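Local atomic coordinates of GGDEF and EAL domain-containing protein (Vibrio cholerae O1 str. 2010EL-1786, PDB entry 6PWK), a protein that probably acts as a c-di-GMP receptor in the control of large cell-surface adhesins and biofilm formation, binding the dinucleotide in its EAL domain. Residues Arg391-Thr394 with Gln395-Asp399; Leu356-Leu359 with Phe360-Leu364; Ile284-Ile287 with Ser288-Ser292. All coordinates share one frame; numbering follows the deposited sequence.

Contact 1 of 3, residues Arg391-Thr394 with Gln395-Asp399; sequences RVET and QTQLD. With C2E (9,9'-[(2R,3R,3aS,5S,7aR,9R,10R,10aS,12S,14aR)-3,5,10,12-tetrahydroxy-5,12-dioxidooctahydro-2H,7H-difuro[3,2-d:3',2'-j][1,3,7,9,2,8]tetraoxadiphosphacyclododecine-2,9-diyl]bis(2-amino-1,9-dihydro-6H-purin-6-one)), chain C.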
loop_
_atom_site.group_PDB
_atom_site.type_symbol
_atom_site.label_atom_id
_atom_site.label_comp_id
_atom_site.label_asym_id
_atom_site.label_seq_id
_atom_site.Cartn_x
_atom_site.Cartn_y
_atom_site.Cartn_z
ATOM N N ARG A 391 -12.963 4.538 -30.507
ATOM C CA ARG A 391 -14.378 4.885 -30.365
ATOM C C ARG A 391 -14.835 5.860 -31.453
ATOM O O ARG A 391 -15.501 6.862 -31.188
ATOM C CB ARG A 391 -14.663 5.427 -28.961
ATOM C CG ARG A 391 -14.957 4.313 -27.961
ATOM C CD ARG A 391 -14.292 4.484 -26.603
ATOM N NE ARG A 391 -15.137 5.194 -25.648
ATOM C CZ ARG A 391 -15.109 4.992 -24.335
ATOM N NH1 ARG A 391 -14.283 4.093 -23.817
ATOM N NH2 ARG A 391 -15.913 5.681 -23.538
ATOM N N VAL A 392 -14.482 5.537 -32.694
ATOM C CA VAL A 392 -14.869 6.343 -33.849
ATOM C C VAL A 392 -16.291 5.964 -34.249
ATOM O O VAL A 392 -16.567 4.802 -34.573
ATOM C CB VAL A 392 -13.894 6.140 -35.016
ATOM C CG1 VAL A 392 -14.131 7.192 -36.092
ATOM C CG2 VAL A 392 -12.457 6.185 -34.523
ATOM N N GLU A 393 -17.193 6.945 -34.230
ATOM C CA GLU A 393 -18.609 6.731 -34.500
ATOM C C GLU A 393 -19.062 7.239 -35.857
ATOM O O GLU A 393 -19.924 6.617 -36.480
ATOM C CB GLU A 393 -19.470 7.412 -33.428
ATOM C CG GLU A 393 -19.243 6.935 -32.022
ATOM C CD GLU A 393 -20.311 7.433 -31.066
ATOM O OE1 GLU A 393 -20.989 6.595 -30.434
ATOM O OE2 GLU A 393 -20.483 8.665 -30.961
ATOM N N THR A 394 -18.529 8.365 -36.324
ATOM C CA THR A 394 -19.054 9.038 -37.501
ATOM C C THR A 394 -17.977 9.182 -38.566
ATOM O O THR A 394 -16.776 9.133 -38.284
ATOM C CB THR A 394 -19.607 10.425 -37.150
ATOM O OG1 THR A 394 -18.524 11.302 -36.816
ATOM C CG2 THR A 394 -20.562 10.336 -35.967
ATOM N N GLN A 395 -18.434 9.355 -39.810
ATOM C CA GLN A 395 -17.514 9.652 -40.902
ATOM C C GLN A 395 -16.840 11.000 -40.698
ATOM O O GLN A 395 -15.697 11.195 -41.127
ATOM C CB GLN A 395 -18.257 9.616 -42.239
ATOM C CG GLN A 395 -17.363 9.763 -43.464
ATOM C CD GLN A 395 -16.489 8.546 -43.706
ATOM O OE1 GLN A 395 -16.967 7.411 -43.697
ATOM N NE2 GLN A 395 -15.199 8.778 -43.922
ATOM N N THR A 396 -17.528 11.939 -40.043
ATOM C CA THR A 396 -16.906 13.212 -39.689
ATOM C C THR A 396 -15.714 12.994 -38.765
ATOM O O THR A 396 -14.637 13.567 -38.972
ATOM C CB THR A 396 -17.935 14.134 -39.034
ATOM O OG1 THR A 396 -19.051 14.311 -39.915
ATOM C CG2 THR A 396 -17.315 15.489 -38.722
ATOM N N GLN A 397 -15.891 12.167 -37.731
ATOM C CA GLN A 397 -14.768 11.808 -36.870
ATOM C C GLN A 397 -13.697 11.061 -37.655
ATOM O O GLN A 397 -12.501 11.337 -37.507
ATOM C CB GLN A 397 -15.254 10.967 -35.693
ATOM C CG GLN A 397 -16.124 11.717 -34.700
ATOM C CD GLN A 397 -16.909 10.785 -33.801
ATOM O OE1 GLN A 397 -16.920 9.570 -34.004
ATOM N NE2 GLN A 397 -17.577 11.348 -32.802
ATOM N N LEU A 398 -14.111 10.118 -38.502
ATOM C CA LEU A 398 -13.152 9.342 -39.284
ATOM C C LEU A 398 -12.347 10.237 -40.217
ATOM O O LEU A 398 -11.125 10.084 -40.338
ATOM C CB LEU A 398 -13.882 8.258 -40.072
ATOM C CG LEU A 398 -13.068 7.071 -40.587
ATOM C CD1 LEU A 398 -12.401 6.343 -39.433
ATOM C CD2 LEU A 398 -13.960 6.124 -41.372
ATOM N N ASP A 399 -13.013 11.187 -40.880
ATOM C CA ASP A 399 -12.308 12.080 -41.797
ATOM C C ASP A 399 -11.398 13.044 -41.047
ATOM O O ASP A 399 -10.295 13.353 -41.514
ATOM C CB ASP A 399 -13.310 12.854 -42.657
ATOM C CG ASP A 399 -14.082 11.959 -43.607
ATOM O OD1 ASP A 399 -13.498 10.978 -44.114
ATOM O OD2 ASP A 399 -15.276 12.236 -43.846
HETATM P P1 C2E C . -12.322 0.868 -23.207
HETATM O O2P C2E C . -10.910 0.350 -23.260
HETATM O O1P C2E C . -12.233 2.288 -23.690
HETATM O "O5'" C2E C . -13.286 0.117 -24.296
HETATM C "C5'" C2E C . -14.012 0.905 -25.181
HETATM C "C4'" C2E C . -15.433 1.063 -24.572
HETATM O "O4'" C2E C . -16.146 1.880 -25.290
HETATM C "C3'" C2E C . -16.213 -0.261 -24.644
HETATM O "O3'" C2E C . -17.280 -0.127 -23.836
HETATM C "C2'" C2E C . -16.706 -0.221 -26.099
HETATM O "O2'" C2E C . -17.828 -1.184 -26.288
HETATM C "C1'" C2E C . -17.202 0.984 -26.117
HETATM N N9 C2E C . -17.378 1.698 -27.356
HETATM C C8 C2E C . -16.612 0.925 -28.164
HETATM N N7 C2E C . -16.664 1.484 -29.401
HETATM C C5 C2E C . -17.427 2.570 -29.347
HETATM C C6 C2E C . -17.867 3.625 -30.378
HETATM O O6 C2E C . -17.525 3.570 -31.511
HETATM N N1 C2E C . -18.717 4.703 -29.973
HETATM C C2 C2E C . -19.172 4.831 -28.613
HETATM N N2 C2E C . -20.037 5.910 -28.144
HETATM N N3 C2E C . -18.734 3.820 -27.664
HETATM C C4 C2E C . -17.856 2.695 -28.074
HETATM P P11 C2E C . -17.433 -1.381 -22.760
HETATM O O21 C2E C . -17.772 -2.742 -23.306
HETATM O O11 C2E C . -18.583 -1.018 -21.855
HETATM O O5A C2E C . -16.024 -1.256 -21.909
HETATM C C5A C2E C . -16.022 -0.160 -21.036
HETATM C C4A C2E C . -14.789 -0.165 -20.227
HETATM O O4A C2E C . -14.808 -1.181 -19.407
HETATM C C3A C2E C . -13.436 -0.351 -21.213
HETATM O O3A C2E C . -12.942 0.991 -21.675
HETATM C C2A C2E C . -12.591 -0.899 -20.518
HETATM O O2A C2E C . -11.768 0.133 -19.790
HETATM C C1A C2E C . -13.436 -1.813 -19.472
HETATM N N91 C2E C . -13.495 -3.055 -19.891
HETATM C C81 C2E C . -14.301 -3.612 -20.808
HETATM N N71 C2E C . -13.961 -4.914 -20.869
HETATM C C51 C2E C . -12.972 -5.135 -20.008
HETATM C C61 C2E C . -12.193 -6.394 -19.644
HETATM O O61 C2E C . -12.463 -7.402 -20.192
HETATM N N11 C2E C . -11.154 -6.357 -18.661
HETATM C C21 C2E C . -10.834 -5.122 -18.001
HETATM N N21 C2E C . -9.777 -5.090 -17.001
HETATM N N31 C2E C . -11.588 -3.920 -18.360
HETATM C C41 C2E C . -12.671 -3.968 -19.386
#
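T394 and Q397 cross at about a right angle and form a capping box at the start of helix 395-402. T394 OG1 accepts from Q397 N at 2.9 Å in a nearly straight bond (167°), while Q397 OE1 takes T394 N at 3.1 Å. A chi1 of 70° sets OG1 between the backbone N and carbonyl carbon of T394, turned to the first turn. Threonine suits the N-cap because its hydroxyl can serve an amide of the first turn that has no helix carbonyl one turn earlier to bond to.

Q397 is long enough to do more than cap. Its extended chain carries OE1 back to E393 N, 2.6 Å away and almost straight out from the amide C=O, whereas T394 N comes from above the carbonyl plane. Two donors thus grip one oxygen and hold the loop against the helix.

That loop presents two charged side chains to c-di-GMP. E393 OE1 accepts from N2 of a guanine at 2.6 Å, with a weaker bond from N1, so a single carboxylate oxygen faces both N-H donors, consistent with recognition of the base. The sugar O4' lies over one face of the R391 guanidinium, offset toward its rim, and phosphate O1P meets NH1 at the edge in a weak bond of 2.7 Å.

V392 CG1 touches L398 CD1 at 3.9 Å, and both pack on I413, joining the loop after strand 386-389 to helix 395-402.

Contact 2 of 3, residues Leu356-Leu359 with Phe360-Leu364; sequences LDYL and FTHHL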
loop_
_atom_site.group_PDB
_atom_site.type_symbol
_atom_site.label_atom_id
_atom_site.label_comp_id
_atom_site.label_asym_id
_atom_site.label_seq_id
_atom_site.Cartn_x
_atom_site.Cartn_y
_atom_site.Cartn_z
ATOM N N LEU A 356 -5.548 5.832 -28.937
ATOM C CA LEU A 356 -5.792 7.208 -28.525
ATOM C C LEU A 356 -6.913 7.289 -27.496
ATOM O O LEU A 356 -7.821 6.454 -27.461
ATOM C CB LEU A 356 -6.145 8.070 -29.736
ATOM C CG LEU A 356 -5.011 8.410 -30.701
ATOM C CD1 LEU A 356 -5.564 9.060 -31.959
ATOM C CD2 LEU A 356 -4.005 9.324 -30.025
ATOM N N ASP A 357 -6.829 8.306 -26.642
ATOM C CA ASP A 357 -7.931 8.629 -25.748
ATOM C C ASP A 357 -9.176 8.935 -26.570
ATOM O O ASP A 357 -9.124 9.706 -27.533
ATOM C CB ASP A 357 -7.554 9.825 -24.868
ATOM C CG ASP A 357 -8.582 10.115 -23.787
ATOM O OD1 ASP A 357 -9.627 9.431 -23.740
ATOM O OD2 ASP A 357 -8.339 11.032 -22.974
ATOM N N TYR A 358 -10.298 8.318 -26.195
ATOM C CA TYR A 358 -11.526 8.493 -26.960
ATOM C C TYR A 358 -12.067 9.914 -26.890
ATOM O O TYR A 358 -12.966 10.251 -27.666
ATOM C CB TYR A 358 -12.592 7.501 -26.490
ATOM C CG TYR A 358 -13.292 7.858 -25.195
ATOM C CD1 TYR A 358 -12.764 7.480 -23.967
ATOM C CD2 TYR A 358 -14.499 8.548 -25.205
ATOM C CE1 TYR A 358 -13.409 7.795 -22.784
ATOM C CE2 TYR A 358 -15.150 8.868 -24.030
ATOM C CZ TYR A 358 -14.601 8.490 -22.823
ATOM O OH TYR A 358 -15.249 8.806 -21.653
ATOM N N LEU A 359 -11.547 10.747 -25.987
ATOM C CA LEU A 359 -11.929 12.152 -25.957
ATOM C C LEU A 359 -11.402 12.928 -27.155
ATOM O O LEU A 359 -11.812 14.077 -27.354
ATOM C CB LEU A 359 -11.442 12.801 -24.661
ATOM C CG LEU A 359 -12.124 12.316 -23.381
ATOM C CD1 LEU A 359 -11.551 13.023 -22.166
ATOM C CD2 LEU A 359 -13.624 12.533 -23.471
ATOM N N PHE A 360 -10.508 12.337 -27.953
ATOM C CA PHE A 360 -10.022 13.014 -29.151
ATOM C C PHE A 360 -11.045 12.982 -30.277
ATOM O O PHE A 360 -11.046 13.874 -31.133
ATOM C CB PHE A 360 -8.703 12.392 -29.612
ATOM C CG PHE A 360 -7.528 12.760 -28.752
ATOM C CD1 PHE A 360 -7.068 14.066 -28.710
ATOM C CD2 PHE A 360 -6.877 11.802 -27.994
ATOM C CE1 PHE A 360 -5.987 14.411 -27.922
ATOM C CE2 PHE A 360 -5.793 12.140 -27.203
ATOM C CZ PHE A 360 -5.348 13.448 -27.168
ATOM N N THR A 361 -11.916 11.975 -30.300
ATOM C CA THR A 361 -13.033 11.961 -31.236
ATOM C C THR A 361 -14.210 12.796 -30.747
ATOM O O THR A 361 -15.236 12.849 -31.430
ATOM C CB THR A 361 -13.500 10.525 -31.490
ATOM O OG1 THR A 361 -14.129 10.005 -30.311
ATOM C CG2 THR A 361 -12.322 9.637 -31.860
ATOM N N HIS A 362 -14.082 13.449 -29.592
ATOM C CA HIS A 362 -15.177 14.178 -28.969
ATOM C C HIS A 362 -15.112 15.682 -29.195
ATOM O O HIS A 362 -16.158 16.319 -29.363
ATOM C CB HIS A 362 -15.204 13.895 -27.463
ATOM C CG HIS A 362 -16.279 12.938 -27.045
ATOM N ND1 HIS A 362 -17.298 13.295 -26.189
ATOM C CD2 HIS A 362 -16.494 11.640 -27.366
ATOM C CE1 HIS A 362 -18.093 12.258 -25.999
ATOM N NE2 HIS A 362 -17.629 11.241 -26.703
ATOM N N HIS A 363 -13.915 16.276 -29.200
ATOM C CA HIS A 363 -13.753 17.727 -29.348
ATOM C C HIS A 363 -12.810 18.002 -30.520
ATOM O O HIS A 363 -11.639 18.331 -30.331
ATOM C CB HIS A 363 -13.257 18.354 -28.055
ATOM C CG HIS A 363 -14.353 18.865 -27.177
ATOM N ND1 HIS A 363 -15.055 20.015 -27.462
ATOM C CD2 HIS A 363 -14.876 18.379 -26.026
ATOM C CE1 HIS A 363 -15.961 20.220 -26.523
ATOM N NE2 HIS A 363 -15.873 19.242 -25.639
ATOM N N LEU A 364 -13.347 17.881 -31.732
ATOM C CA LEU A 364 -12.555 18.104 -32.934
ATOM C C LEU A 364 -12.348 19.586 -33.221
ATOM O O LEU A 364 -11.302 19.971 -33.756
ATOM C CB LEU A 364 -13.238 17.441 -34.131
ATOM C CG LEU A 364 -13.588 15.956 -34.028
ATOM C CD1 LEU A 364 -14.630 15.583 -35.072
ATOM C CD2 LEU A 364 -12.342 15.096 -34.186
#
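L356, at the end of strand 353-356, points its CB toward F360, reaching the ring at CD2, 4.2 Å away. Both side chains also pack on L373 and I376 of helix 367-382, an apolar setting that suits leucine and phenylalanine.

D357 follows. Its CB lies 3.7 Å from F360 CE2, and its carbonyl oxygen accepts from F360 N at 3.0 Å (167°), with the donor above the carbonyl plane. With CG anti to the backbone N (chi1 -173°), OD1 reaches L359 N for a weak bond of Asx-turn kind. OD2 forms a salt bridge with R338, which probably balances the charge of this buried carboxylate.

In the EAL domain, a variant of the TIM barrel, this is a loop leaving the C-terminal end of a barrel strand, the end where the ligand sits.

Y358 turns the edge of its ring toward the face of H362 in an offset edge-to-face pair, planes 86° apart and centroids 5.8 Å apart. Its hydroxyl bonds to E167 in the loop before strand 171-174 of the GGDEF sheet, linking the two domains. The carbonyl of Y358 takes T361 OG1 at 2.9 Å and, weakly, T361 N, so the threonine hydroxyl reinforces the turn.

L359 closes the segment: its carbonyl accepts a weak bond from H362 N at 3.2 Å, and its side chain touches E167.

Contact 3 of 3, residues Ile284-Ile287 with Ser288-Ser292; sequences IRWI and SQTLS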
loop_
_atom_site.group_PDB
_atom_site.type_symbol
_atom_site.label_atom_id
_atom_site.label_comp_id
_atom_site.label_asym_id
_atom_site.label_seq_id
_atom_site.Cartn_x
_atom_site.Cartn_y
_atom_site.Cartn_z
ATOM N N ILE A 284 1.425 -10.363 -11.305
ATOM C CA ILE A 284 2.597 -10.316 -12.176
ATOM C C ILE A 284 3.256 -11.688 -12.258
ATOM O O ILE A 284 3.737 -12.097 -13.321
ATOM C CB ILE A 284 3.580 -9.233 -11.693
ATOM C CG1 ILE A 284 2.875 -7.877 -11.611
ATOM C CG2 ILE A 284 4.786 -9.145 -12.621
ATOM C CD1 ILE A 284 3.790 -6.732 -11.237
ATOM N N ARG A 285 3.293 -12.420 -11.141
ATOM C CA ARG A 285 3.764 -13.800 -11.186
ATOM C C ARG A 285 2.799 -14.684 -11.963
ATOM O O ARG A 285 3.224 -15.568 -12.717
ATOM C CB ARG A 285 3.945 -14.350 -9.771
ATOM C CG ARG A 285 5.125 -13.795 -9.004
ATOM C CD ARG A 285 5.253 -14.508 -7.668
ATOM N NE ARG A 285 5.619 -15.915 -7.831
ATOM C CZ ARG A 285 5.477 -16.839 -6.886
ATOM N NH1 ARG A 285 4.964 -16.513 -5.707
ATOM N NH2 ARG A 285 5.839 -18.093 -7.121
ATOM N N TRP A 286 1.495 -14.460 -11.783
ATOM C CA TRP A 286 0.487 -15.276 -12.452
ATOM C C TRP A 286 0.612 -15.185 -13.967
ATOM O O TRP A 286 0.492 -16.196 -14.669
ATOM C CB TRP A 286 -0.907 -14.838 -11.997
ATOM C CG TRP A 286 -2.035 -15.663 -12.538
ATOM C CD1 TRP A 286 -2.631 -16.731 -11.933
ATOM C CD2 TRP A 286 -2.718 -15.474 -13.784
ATOM N NE1 TRP A 286 -3.637 -17.224 -12.728
ATOM C CE2 TRP A 286 -3.713 -16.469 -13.870
ATOM C CE3 TRP A 286 -2.583 -14.563 -14.836
ATOM C CZ2 TRP A 286 -4.565 -16.580 -14.965
ATOM C CZ3 TRP A 286 -3.432 -14.675 -15.924
ATOM C CH2 TRP A 286 -4.409 -15.676 -15.979
ATOM N N ILE A 287 0.859 -13.981 -14.490
ATOM C CA ILE A 287 0.973 -13.803 -15.935
ATOM C C ILE A 287 2.139 -14.616 -16.484
ATOM O O ILE A 287 2.015 -15.280 -17.521
ATOM C CB ILE A 287 1.104 -12.307 -16.277
ATOM C CG1 ILE A 287 -0.282 -11.680 -16.430
ATOM C CG2 ILE A 287 1.918 -12.103 -17.546
ATOM C CD1 ILE A 287 -1.054 -12.203 -17.626
ATOM N N SER A 288 3.281 -14.594 -15.793
ATOM C CA SER A 288 4.438 -15.352 -16.255
ATOM C C SER A 288 4.162 -16.850 -16.239
ATOM O O SER A 288 4.567 -17.574 -17.155
ATOM C CB SER A 288 5.656 -15.031 -15.390
ATOM O OG SER A 288 5.711 -13.651 -15.081
ATOM N N GLN A 289 3.475 -17.333 -15.202
ATOM C CA GLN A 289 3.222 -18.765 -15.082
ATOM C C GLN A 289 2.238 -19.249 -16.139
ATOM O O GLN A 289 2.438 -20.309 -16.744
ATOM C CB GLN A 289 2.711 -19.082 -13.676
ATOM C CG GLN A 289 3.702 -18.760 -12.567
ATOM C CD GLN A 289 3.076 -18.833 -11.184
ATOM O OE1 GLN A 289 1.860 -18.727 -11.033
ATOM N NE2 GLN A 289 3.912 -19.016 -10.168
ATOM N N THR A 290 1.171 -18.486 -16.380
ATOM C CA THR A 290 0.169 -18.917 -17.349
ATOM C C THR A 290 0.650 -18.732 -18.782
ATOM O O THR A 290 0.385 -19.583 -19.637
ATOM C CB THR A 290 -1.142 -18.163 -17.126
ATOM O OG1 THR A 290 -0.928 -16.758 -17.318
ATOM C CG2 THR A 290 -1.658 -18.406 -15.722
ATOM N N LEU A 291 1.351 -17.631 -19.067
ATOM C CA LEU A 291 1.842 -17.412 -20.425
ATOM C C LEU A 291 2.864 -18.464 -20.831
ATOM O O LEU A 291 2.969 -18.799 -22.017
ATOM C CB LEU A 291 2.444 -16.014 -20.554
ATOM C CG LEU A 291 1.480 -14.834 -20.701
ATOM C CD1 LEU A 291 2.251 -13.544 -20.938
ATOM C CD2 LEU A 291 0.495 -15.085 -21.829
ATOM N N SER A 292 3.627 -18.994 -19.872
ATOM C CA SER A 292 4.572 -20.058 -20.189
ATOM C C SER A 292 3.872 -21.372 -20.505
ATOM O O SER A 292 4.455 -22.221 -21.188
ATOM C CB SER A 292 5.553 -20.258 -19.033
ATOM O OG SER A 292 4.896 -20.769 -17.887
#
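W286 O is held by two donors from T290: the backbone N at 2.9 Å, nearly in line with the C=O, and the hydroxyl OG1 at 3.1 Å, tilted from the carbonyl plane. The second bond depends on chi1 of T290 (62°), which swings OG1 back toward the preceding turn. S288, with its hydroxyl beside the backbone N instead, also reaches back a turn: OG bonds to I284 O at 3.1 Å, in the carbonyl plane. Serine and threonine fit such places because a short hydroxyl side chain can fold onto the carbonyl one turn back. Backbone bonds from Q289 N to R285 O and from L291 N to I287 O follow the i to i+4 pattern of an alpha helix.

On the more polar flank, the N-H groups of R285 NH2 and Q289 NE2 merely pass at van der Waals distance, 3.7 Å, with guanidinium and amide planes 71° apart. R285 reaches across to the second subunit, with a salt bridge to E348 and a hydrogen bond to H315 of that chain, for which a long cationic side chain is apt.

The apolar contacts lie around these. T290 CG2 stands over the six-membered ring of W286, 3.5 Å from its centroid and 18° off the normal, a CH-pi contact in which the flat indole meets a methyl. I287 and L291 lie side by side, CG2 to CD1 at 3.7 Å.

Helix 281-292 presents I287 and L291 to strand 301-305 at F303, I284, I287 and S288 to helix 314-326, and W286, with I287, to helix 245-261.

Overall arrangement
Contacts 1 and 2 are neighbours, their centres 10 Å apart, where the chain leaves adjacent parallel strands 353-356 and 386-389 beside the c-di-GMP site, contact 1 running on into helix 395-402. They touch directly: R391 makes a cation-pi contact with Y358, and Q397 NE2 lies 3.1 Å from T361 O. The R391 side chain is about 7 Å from the magnesium ion, whose site includes E218, N272, E304 and D334, and the Y358 side chain is about 5 Å from c-di-GMP. Contact 3, on an outer helix that meets the second subunit, has its nearest atoms about 22 Å from both, yet its I287 side chain is about 11 Å from a bound c-di-GMP.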